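Local structure of botulinum neurotoxin type C1 (Clostridium botulinum, 3R4S) at residues E76-S81 with L117-K122; S106-G111 with F213-K218; N267-V272 with K317-F322. The protein binds gangliosides on nerve cells through this heavy-chain receptor-binding fragment, an interaction on which entry of the neurotoxin depends. All blocks are in the same frame, centred on the assembly; numbering follows the deposited sequence.

Contact 1 (E76-S81 with L117-K122)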
# COMPACT_ATOMS: atom_id res chain seq x y z
N GLU A 76 27.45 -10.80 -13.60
CA GLU A 76 28.16 -9.64 -13.09
C GLU A 76 27.27 -8.87 -12.12
O GLU A 76 27.40 -9.00 -10.90
CB GLU A 76 28.61 -8.72 -14.24
CG GLU A 76 29.72 -9.30 -15.11
CD GLU A 76 29.19 -10.08 -16.31
OE1 GLU A 76 28.39 -9.51 -17.10
OE2 GLU A 76 29.59 -11.26 -16.48
N SER A 77 26.36 -8.08 -12.69
CA SER A 77 25.45 -7.25 -11.93
C SER A 77 24.07 -7.34 -12.54
O SER A 77 23.95 -7.43 -13.75
CB SER A 77 25.91 -5.80 -12.02
OG SER A 77 27.01 -5.60 -11.15
N PHE A 78 23.03 -7.30 -11.72
CA PHE A 78 21.66 -7.25 -12.22
C PHE A 78 20.73 -6.61 -11.20
O PHE A 78 21.12 -6.41 -10.04
CB PHE A 78 21.14 -8.65 -12.59
CG PHE A 78 21.07 -9.61 -11.42
CD1 PHE A 78 20.01 -9.57 -10.53
CD2 PHE A 78 22.06 -10.56 -11.23
CE1 PHE A 78 19.95 -10.46 -9.45
CE2 PHE A 78 22.00 -11.45 -10.16
CZ PHE A 78 20.95 -11.40 -9.28
N SER A 79 19.51 -6.29 -11.63
CA SER A 79 18.48 -5.78 -10.74
C SER A 79 17.17 -6.45 -11.10
O SER A 79 16.91 -6.74 -12.27
CB SER A 79 18.31 -4.27 -10.87
OG SER A 79 19.55 -3.60 -10.76
N ILE A 80 16.36 -6.69 -10.08
CA ILE A 80 15.05 -7.29 -10.25
C ILE A 80 14.06 -6.36 -9.56
O ILE A 80 14.24 -6.01 -8.40
CB ILE A 80 15.01 -8.66 -9.57
CG1 ILE A 80 16.04 -9.61 -10.20
CG2 ILE A 80 13.59 -9.25 -9.61
CD1 ILE A 80 16.12 -10.97 -9.50
N SER A 81 13.01 -5.96 -10.27
CA SER A 81 12.02 -5.07 -9.68
C SER A 81 10.60 -5.54 -9.98
O SER A 81 10.34 -6.13 -11.02
CB SER A 81 12.20 -3.62 -10.18
OG SER A 81 12.01 -3.51 -11.59
N LEU A 117 10.11 -10.84 3.72
CA LEU A 117 10.24 -11.24 2.33
C LEU A 117 11.74 -11.41 2.08
O LEU A 117 12.53 -10.51 2.37
CB LEU A 117 9.62 -10.22 1.36
CG LEU A 117 9.81 -10.57 -0.13
CD1 LEU A 117 8.59 -10.23 -0.96
CD2 LEU A 117 11.03 -9.86 -0.71
N VAL A 118 12.12 -12.58 1.56
CA VAL A 118 13.52 -12.95 1.48
C VAL A 118 13.99 -13.15 0.04
O VAL A 118 13.35 -13.87 -0.73
CB VAL A 118 13.76 -14.26 2.25
CG1 VAL A 118 15.24 -14.59 2.29
CG2 VAL A 118 13.21 -14.14 3.69
N PHE A 119 15.09 -12.50 -0.33
CA PHE A 119 15.76 -12.78 -1.60
C PHE A 119 16.98 -13.64 -1.34
O PHE A 119 17.76 -13.34 -0.44
CB PHE A 119 16.19 -11.49 -2.31
CG PHE A 119 16.99 -11.75 -3.56
CD1 PHE A 119 16.35 -12.09 -4.75
CD2 PHE A 119 18.37 -11.66 -3.54
CE1 PHE A 119 17.08 -12.35 -5.92
CE2 PHE A 119 19.12 -11.92 -4.70
CZ PHE A 119 18.47 -12.27 -5.89
N THR A 120 17.15 -14.69 -2.12
CA THR A 120 18.24 -15.63 -1.91
C THR A 120 19.03 -15.92 -3.18
O THR A 120 18.44 -16.23 -4.23
CB THR A 120 17.72 -16.96 -1.38
OG1 THR A 120 16.92 -16.74 -0.21
CG2 THR A 120 18.88 -17.89 -1.04
N LEU A 121 20.35 -15.81 -3.10
CA LEU A 121 21.23 -16.39 -4.11
C LEU A 121 21.56 -17.80 -3.63
O LEU A 121 22.06 -17.99 -2.52
CB LEU A 121 22.51 -15.58 -4.26
CG LEU A 121 22.41 -14.25 -5.01
CD1 LEU A 121 23.79 -13.64 -5.16
CD2 LEU A 121 21.78 -14.41 -6.39
N LYS A 122 21.24 -18.81 -4.45
CA LYS A 122 21.55 -20.18 -4.08
C LYS A 122 22.75 -20.69 -4.87
O LYS A 122 22.65 -20.95 -6.07
CB LYS A 122 20.35 -21.10 -4.29
CG LYS A 122 20.58 -22.51 -3.77
CD LYS A 122 19.39 -23.41 -4.08
CE LYS A 122 19.57 -24.80 -3.50
NZ LYS A 122 18.96 -24.91 -2.17
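The ring of F78 is met at its edge, near its own plane, by two residues of the facing strand. F119 CZ comes to 4.3 Å from F78 CE1. L121 adds one branch: its methyl CD2 lies 4.3 Å from F78 CZ. The F119 ring is approached obliquely by both of its partners from 76-81. One is F78 CE1, and the other is the end of I80, whose CD1 stands 4.0 Å from F119 CE1. This is the shortest approach between the two segments. The I80 and F119 side chains cross at about a right angle.

The torsions explain the reach of I80. Its CG1 branch carries on fully extended to CD1 (chi2 176°), which carries the terminal methyl out to the F119 ring. On the other strand, CG of F119 is anti to the backbone N (chi1 175°), and the ring projects across the gap.

No hydrogen bond joins the segments. The four touching residues are buried and apolar, and together the two segments bury 110 Å². The short strand segments 77-81 and 117-122 run antiparallel at 150°, with axes 11.6 Å apart. This spacing is far too wide for strand pairing. It is filled by side chains. S79, between F78 and I80, turns to the other side: its OG is hydrogen-bonded to K218 O and L220 N. Further apolar groups continue the layer, with V152 against F119, W108 against I80, and L177 and F182 against L121.

Face-to-face packing of two antiparallel sheets through alternate residues is characteristic of a beta sandwich. Here it forms part of the core of the lectin-like jelly roll in the N-terminal receptor-binding half.

Contact 2 (S106-G111 with F213-K218)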
# COMPACT_ATOMS: atom_id res chain seq x y z
N SER A 106 20.83 -24.47 -7.82
CA SER A 106 21.51 -23.19 -7.96
C SER A 106 20.59 -22.18 -8.64
O SER A 106 19.73 -22.56 -9.44
CB SER A 106 22.80 -23.35 -8.76
OG SER A 106 23.65 -22.23 -8.61
N GLY A 107 20.78 -20.89 -8.35
CA GLY A 107 20.01 -19.82 -8.97
C GLY A 107 19.63 -18.75 -7.96
O GLY A 107 20.39 -18.47 -7.04
N TRP A 108 18.46 -18.15 -8.14
CA TRP A 108 17.93 -17.25 -7.12
C TRP A 108 16.48 -17.57 -6.83
O TRP A 108 15.80 -18.21 -7.63
CB TRP A 108 18.08 -15.77 -7.51
CG TRP A 108 17.35 -15.39 -8.76
CD1 TRP A 108 17.86 -15.33 -10.03
CD2 TRP A 108 15.98 -14.99 -8.87
NE1 TRP A 108 16.88 -14.93 -10.92
CE2 TRP A 108 15.72 -14.71 -10.24
CE3 TRP A 108 14.94 -14.84 -7.94
CZ2 TRP A 108 14.47 -14.31 -10.70
CZ3 TRP A 108 13.69 -14.43 -8.41
CH2 TRP A 108 13.47 -14.17 -9.77
N SER A 109 16.01 -17.12 -5.68
CA SER A 109 14.64 -17.36 -5.31
C SER A 109 14.14 -16.28 -4.36
O SER A 109 14.93 -15.65 -3.65
CB SER A 109 14.50 -18.74 -4.66
OG SER A 109 13.14 -19.11 -4.59
N ILE A 110 12.84 -16.04 -4.37
CA ILE A 110 12.22 -15.11 -3.44
C ILE A 110 11.09 -15.82 -2.71
O ILE A 110 10.28 -16.50 -3.33
CB ILE A 110 11.66 -13.88 -4.16
CG1 ILE A 110 12.82 -13.03 -4.71
CG2 ILE A 110 10.81 -13.04 -3.20
CD1 ILE A 110 12.39 -11.93 -5.68
N GLY A 111 11.05 -15.66 -1.39
CA GLY A 111 10.04 -16.29 -0.57
C GLY A 111 9.58 -15.39 0.56
O GLY A 111 10.19 -14.34 0.84
N PHE A 213 7.04 -6.94 -13.49
CA PHE A 213 8.22 -7.66 -13.03
C PHE A 213 9.31 -7.49 -14.09
O PHE A 213 9.20 -8.03 -15.20
CB PHE A 213 7.89 -9.15 -12.79
CG PHE A 213 9.07 -9.97 -12.34
CD1 PHE A 213 9.29 -10.22 -10.99
CD2 PHE A 213 9.98 -10.46 -13.28
CE1 PHE A 213 10.40 -10.97 -10.59
CE2 PHE A 213 11.08 -11.20 -12.88
CZ PHE A 213 11.29 -11.45 -11.54
N TYR A 214 10.33 -6.71 -13.76
CA TYR A 214 11.40 -6.40 -14.68
C TYR A 214 12.71 -6.99 -14.17
O TYR A 214 12.91 -7.13 -12.97
CB TYR A 214 11.59 -4.88 -14.77
CG TYR A 214 10.38 -4.11 -15.25
CD1 TYR A 214 9.30 -4.74 -15.87
CD2 TYR A 214 10.33 -2.72 -15.10
CE1 TYR A 214 8.19 -4.01 -16.31
CE2 TYR A 214 9.23 -1.98 -15.54
CZ TYR A 214 8.17 -2.62 -16.15
OH TYR A 214 7.11 -1.86 -16.57
N ILE A 215 13.61 -7.31 -15.09
CA ILE A 215 15.00 -7.61 -14.75
C ILE A 215 15.92 -6.75 -15.61
O ILE A 215 15.67 -6.59 -16.81
CB ILE A 215 15.33 -9.11 -14.95
CG1 ILE A 215 14.51 -9.95 -13.97
CG2 ILE A 215 16.83 -9.37 -14.79
CD1 ILE A 215 14.81 -11.43 -14.06
N PHE A 216 16.96 -6.19 -15.00
CA PHE A 216 17.91 -5.32 -15.68
C PHE A 216 19.29 -5.95 -15.57
O PHE A 216 19.62 -6.52 -14.53
CB PHE A 216 17.98 -3.93 -15.04
CG PHE A 216 16.68 -3.18 -15.05
CD1 PHE A 216 16.44 -2.22 -16.02
CD2 PHE A 216 15.71 -3.44 -14.08
CE1 PHE A 216 15.23 -1.52 -16.03
CE2 PHE A 216 14.50 -2.75 -14.08
CZ PHE A 216 14.26 -1.78 -15.07
N ALA A 217 20.10 -5.80 -16.62
CA ALA A 217 21.45 -6.38 -16.63
C ALA A 217 22.49 -5.43 -16.05
O ALA A 217 23.68 -5.57 -16.31
CB ALA A 217 21.85 -6.80 -18.05
N LYS A 218 22.03 -4.46 -15.25
CA LYS A 218 22.94 -3.61 -14.49
C LYS A 218 22.47 -3.52 -13.05
O LYS A 218 21.30 -3.80 -12.76
CB LYS A 218 23.03 -2.19 -15.08
CG LYS A 218 23.82 -2.13 -16.40
CD LYS A 218 25.27 -2.66 -16.21
CE LYS A 218 26.09 -2.72 -17.52
NZ LYS A 218 25.86 -3.97 -18.33
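Two residues before W108, whose indole meets F213 and I215, the hydroxyl S106 OG accepts from N181 N and lies within hydrogen-bonding distance of two carbonyls, K122 O and Q123 O, which its single hydrogen must share. S106 stands just ahead of the corner the chain turns at G107. The contact itself is apolar. W108 and F213 approach from opposite directions, and W108 CH2 lies 3.9 Å from F213 CZ. For F213 this is an approach at the ring edge, near its plane. Relative to the indole the approach is oblique. I215 adds its terminal methyl: CD1 is 4.4 Å from W108 CZ2, again obliquely placed. W108 reaches this spot with CG in the crowded position between the backbone N and the carbonyl carbon (chi1 62°). All three residues are buried.

F182 and L121 also pack on the indole, and F188 meets F213 edge-to-face. Strand 108-113 pairs with strand 116-124 in one sheet of the sandwich. Strand 207-216 lies in the other sheet, between strands 12-18 and 77-87, with I13 and L14 of the former touching I215 and F213.

Contact 3 (N267-V272 with K317-F322); sequences NSRQIV and KAYNLF. With SLB (N-acetyl-beta-neuraminic acid), chain C; SIA (N-acetyl-alpha-neuraminic acid), chain D.
R269 CB does not point at the 317-322 strand, but the extended chain runs on until its end reaches Y319. CG passes 4.1 Å from C11, the acetyl methyl of the beta-sialic acid SLB. Beyond it, NE comes to 3.9 Å from Y319 CE1. The guanidinium and phenol planes are 74° apart, and the approach is oblique to both. At the tip, NH2 forms a salt bridge with E345 OE2. K317 NZ lies 4.3 Å from R269 NH2 and has a long, weak ion pair with the same carboxylate. E345 therefore lies near both positive charges and probably offsets them.

The R269 backbone also binds sugar. Its N donates to SLB O10 at 2.9 Å, nearly straight (167°), and S268 N donates to SLB O7. These two amides belong to a type I' turn, N267 to Q270, that closes a tight beta hairpin. Y319 OH also lines the pocket, 3.5 Å from SLB C11; Y286 OH and A266 O give further hydrogen bonds. One residue on from Y319, N320 serves the second sialic acid, SIA: its ND2 donates to SIA O8 at 3.0 Å (169°). Farther along both segments, I271 CD1 packs on L321 CG at 3.6 Å, the side chains crossing at about a right angle.

Both segments lie in the C-terminal, beta-trefoil half. Strand 317-323 pairs with 307-314 and 338-345. L343 of strand 338-345 touches both I271 and L321, and P406 of strand 401-409 also packs on I271.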
# COMPACT_ATOMS: atom_id res chain seq x y z
N ASN A 267 -21.58 9.97 18.85
CA ASN A 267 -22.26 10.21 20.10
C ASN A 267 -22.82 11.62 20.12
O ASN A 267 -22.07 12.59 20.20
CB ASN A 267 -21.27 10.03 21.23
CG ASN A 267 -21.91 9.52 22.48
OD1 ASN A 267 -22.76 10.19 23.07
ND2 ASN A 267 -21.52 8.31 22.89
N SER A 268 -24.14 11.72 20.03
CA SER A 268 -24.80 13.01 19.98
C SER A 268 -24.28 13.79 18.80
O SER A 268 -24.06 14.99 18.90
CB SER A 268 -24.58 13.82 21.26
OG SER A 268 -25.14 13.16 22.38
N ARG A 269 -24.08 13.10 17.68
CA ARG A 269 -23.65 13.72 16.44
C ARG A 269 -22.22 14.24 16.47
O ARG A 269 -21.78 14.92 15.54
CB ARG A 269 -24.61 14.82 16.02
CG ARG A 269 -25.96 14.31 15.57
CD ARG A 269 -26.85 15.47 15.19
NE ARG A 269 -28.14 15.00 14.69
CZ ARG A 269 -28.98 15.77 14.00
NH1 ARG A 269 -28.66 17.03 13.73
NH2 ARG A 269 -30.14 15.27 13.58
N GLN A 270 -21.50 13.92 17.54
CA GLN A 270 -20.07 14.17 17.60
C GLN A 270 -19.34 12.86 17.29
O GLN A 270 -19.55 11.86 17.98
CB GLN A 270 -19.64 14.68 18.96
CG GLN A 270 -18.12 14.88 19.10
CD GLN A 270 -17.54 15.69 17.94
OE1 GLN A 270 -16.63 15.23 17.24
NE2 GLN A 270 -18.08 16.87 17.73
N ILE A 271 -18.50 12.86 16.26
CA ILE A 271 -17.68 11.68 15.98
C ILE A 271 -16.64 11.52 17.07
O ILE A 271 -16.04 12.50 17.53
CB ILE A 271 -16.97 11.78 14.63
CG1 ILE A 271 -18.01 11.85 13.51
CG2 ILE A 271 -16.03 10.59 14.43
CD1 ILE A 271 -17.41 12.10 12.14
N VAL A 272 -16.46 10.28 17.51
CA VAL A 272 -15.47 9.96 18.53
C VAL A 272 -14.72 8.70 18.13
O VAL A 272 -15.22 7.89 17.36
CB VAL A 272 -16.13 9.74 19.92
CG1 VAL A 272 -16.94 10.96 20.32
CG2 VAL A 272 -17.02 8.49 19.90
N LYS A 317 -30.04 6.60 8.90
CA LYS A 317 -30.07 8.03 8.59
C LYS A 317 -28.70 8.43 8.04
O LYS A 317 -27.67 8.04 8.59
CB LYS A 317 -30.38 8.83 9.85
CG LYS A 317 -30.35 10.34 9.63
CD LYS A 317 -31.76 10.90 9.43
CE LYS A 317 -32.55 10.87 10.72
NZ LYS A 317 -32.01 11.84 11.72
N ALA A 318 -28.69 9.20 6.95
CA ALA A 318 -27.44 9.60 6.31
C ALA A 318 -27.03 11.02 6.70
O ALA A 318 -27.81 11.97 6.55
CB ALA A 318 -27.55 9.47 4.79
N TYR A 319 -25.81 11.16 7.21
CA TYR A 319 -25.27 12.45 7.61
C TYR A 319 -24.11 12.91 6.72
O TYR A 319 -23.59 12.14 5.92
CB TYR A 319 -24.74 12.36 9.04
CG TYR A 319 -25.74 11.93 10.08
CD1 TYR A 319 -26.45 12.86 10.83
CD2 TYR A 319 -25.96 10.58 10.33
CE1 TYR A 319 -27.36 12.46 11.80
CE2 TYR A 319 -26.87 10.17 11.30
CZ TYR A 319 -27.56 11.12 12.03
OH TYR A 319 -28.46 10.71 12.99
N ASN A 320 -23.71 14.17 6.87
CA ASN A 320 -22.45 14.67 6.35
C ASN A 320 -21.53 14.92 7.53
O ASN A 320 -21.98 15.40 8.57
CB ASN A 320 -22.64 16.02 5.64
CG ASN A 320 -23.55 15.94 4.43
OD1 ASN A 320 -24.44 16.78 4.26
ND2 ASN A 320 -23.32 14.95 3.58
N LEU A 321 -20.25 14.64 7.37
CA LEU A 321 -19.27 15.17 8.30
C LEU A 321 -19.26 16.68 8.06
O LEU A 321 -19.44 17.13 6.92
CB LEU A 321 -17.88 14.58 8.04
CG LEU A 321 -17.55 13.25 8.71
CD1 LEU A 321 -18.49 12.14 8.24
CD2 LEU A 321 -16.10 12.88 8.45
N PHE A 322 -19.07 17.45 9.11
CA PHE A 322 -19.01 18.90 8.95
C PHE A 322 -18.16 19.53 10.02
O PHE A 322 -18.00 18.98 11.11
CB PHE A 322 -20.42 19.53 8.91
CG PHE A 322 -21.04 19.78 10.29
CD1 PHE A 322 -21.41 18.72 11.10
CD2 PHE A 322 -21.28 21.07 10.73
CE1 PHE A 322 -21.98 18.94 12.35
CE2 PHE A 322 -21.86 21.31 11.98
CZ PHE A 322 -22.21 20.25 12.79
C1 SLB C . -25.92 4.81 21.25
C2 SLB C . -26.19 5.54 19.96
C3 SLB C . -24.90 5.57 19.12
C4 SLB C . -25.08 6.41 17.87
C5 SLB C . -25.49 7.81 18.27
C6 SLB C . -26.77 7.75 19.11
C7 SLB C . -27.07 9.15 19.62
C8 SLB C . -28.47 9.22 20.25
C9 SLB C . -28.81 10.63 20.72
C10 SLB C . -25.41 9.67 16.67
C11 SLB C . -25.94 10.18 15.36
N5 SLB C . -25.88 8.48 17.04
O1A SLB C . -25.28 5.37 22.17
O1B SLB C . -26.33 3.63 21.33
O2 SLB C . -27.19 4.81 19.26
O4 SLB C . -23.86 6.49 17.13
O6 SLB C . -26.67 6.86 20.24
O7 SLB C . -26.05 9.46 20.59
O8 SLB C . -29.47 8.79 19.31
O9 SLB C . -28.24 10.82 22.02
O10 SLB C . -24.60 10.31 17.34
C1 SIA D . -25.37 12.09 -1.17
C2 SIA D . -26.13 12.93 -2.17
C3 SIA D . -27.50 12.32 -2.49
C4 SIA D . -28.54 12.55 -1.40
C5 SIA D . -28.54 14.01 -0.97
C6 SIA D . -27.12 14.40 -0.55
C7 SIA D . -27.02 15.83 -0.03
C8 SIA D . -25.57 16.14 0.35
C9 SIA D . -25.48 17.46 1.12
C10 SIA D . -30.41 14.83 0.32
C11 SIA D . -31.17 14.79 1.61
N5 SIA D . -29.34 14.04 0.24
O1A SIA D . -24.46 12.65 -0.51
O1B SIA D . -25.65 10.87 -1.04
O2 SIA D . -25.35 12.98 -3.37
O4 SIA D . -29.83 12.22 -1.90
O6 SIA D . -26.24 14.26 -1.66
O7 SIA D . -27.43 16.74 -1.06
O8 SIA D . -25.01 15.07 1.13
O9 SIA D . -25.99 17.22 2.43
O10 SIA D . -30.75 15.55 -0.61

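Contacts 1 and 2 are parts of one buried core. Their centres are 5 Å apart, and both span the same two sheets of the N-terminal sandwich. Strands 77-87 and 207-216 are neighbours in one sheet, and 108-113 and 116-124 in the other. V118 N to G111 O, a probable hydrogen bond, joins their segments within the second sheet. Contact 3 is about 51 Å from either, centre to centre, on the opposite side of the chain's centre. It has a small apolar base too, but its outer part is charged and sugar-binding. Thus aromatic and aliphatic packing builds the first two contacts, whereas the third presents backbone amides, a tyrosine and an asparagine to ligands.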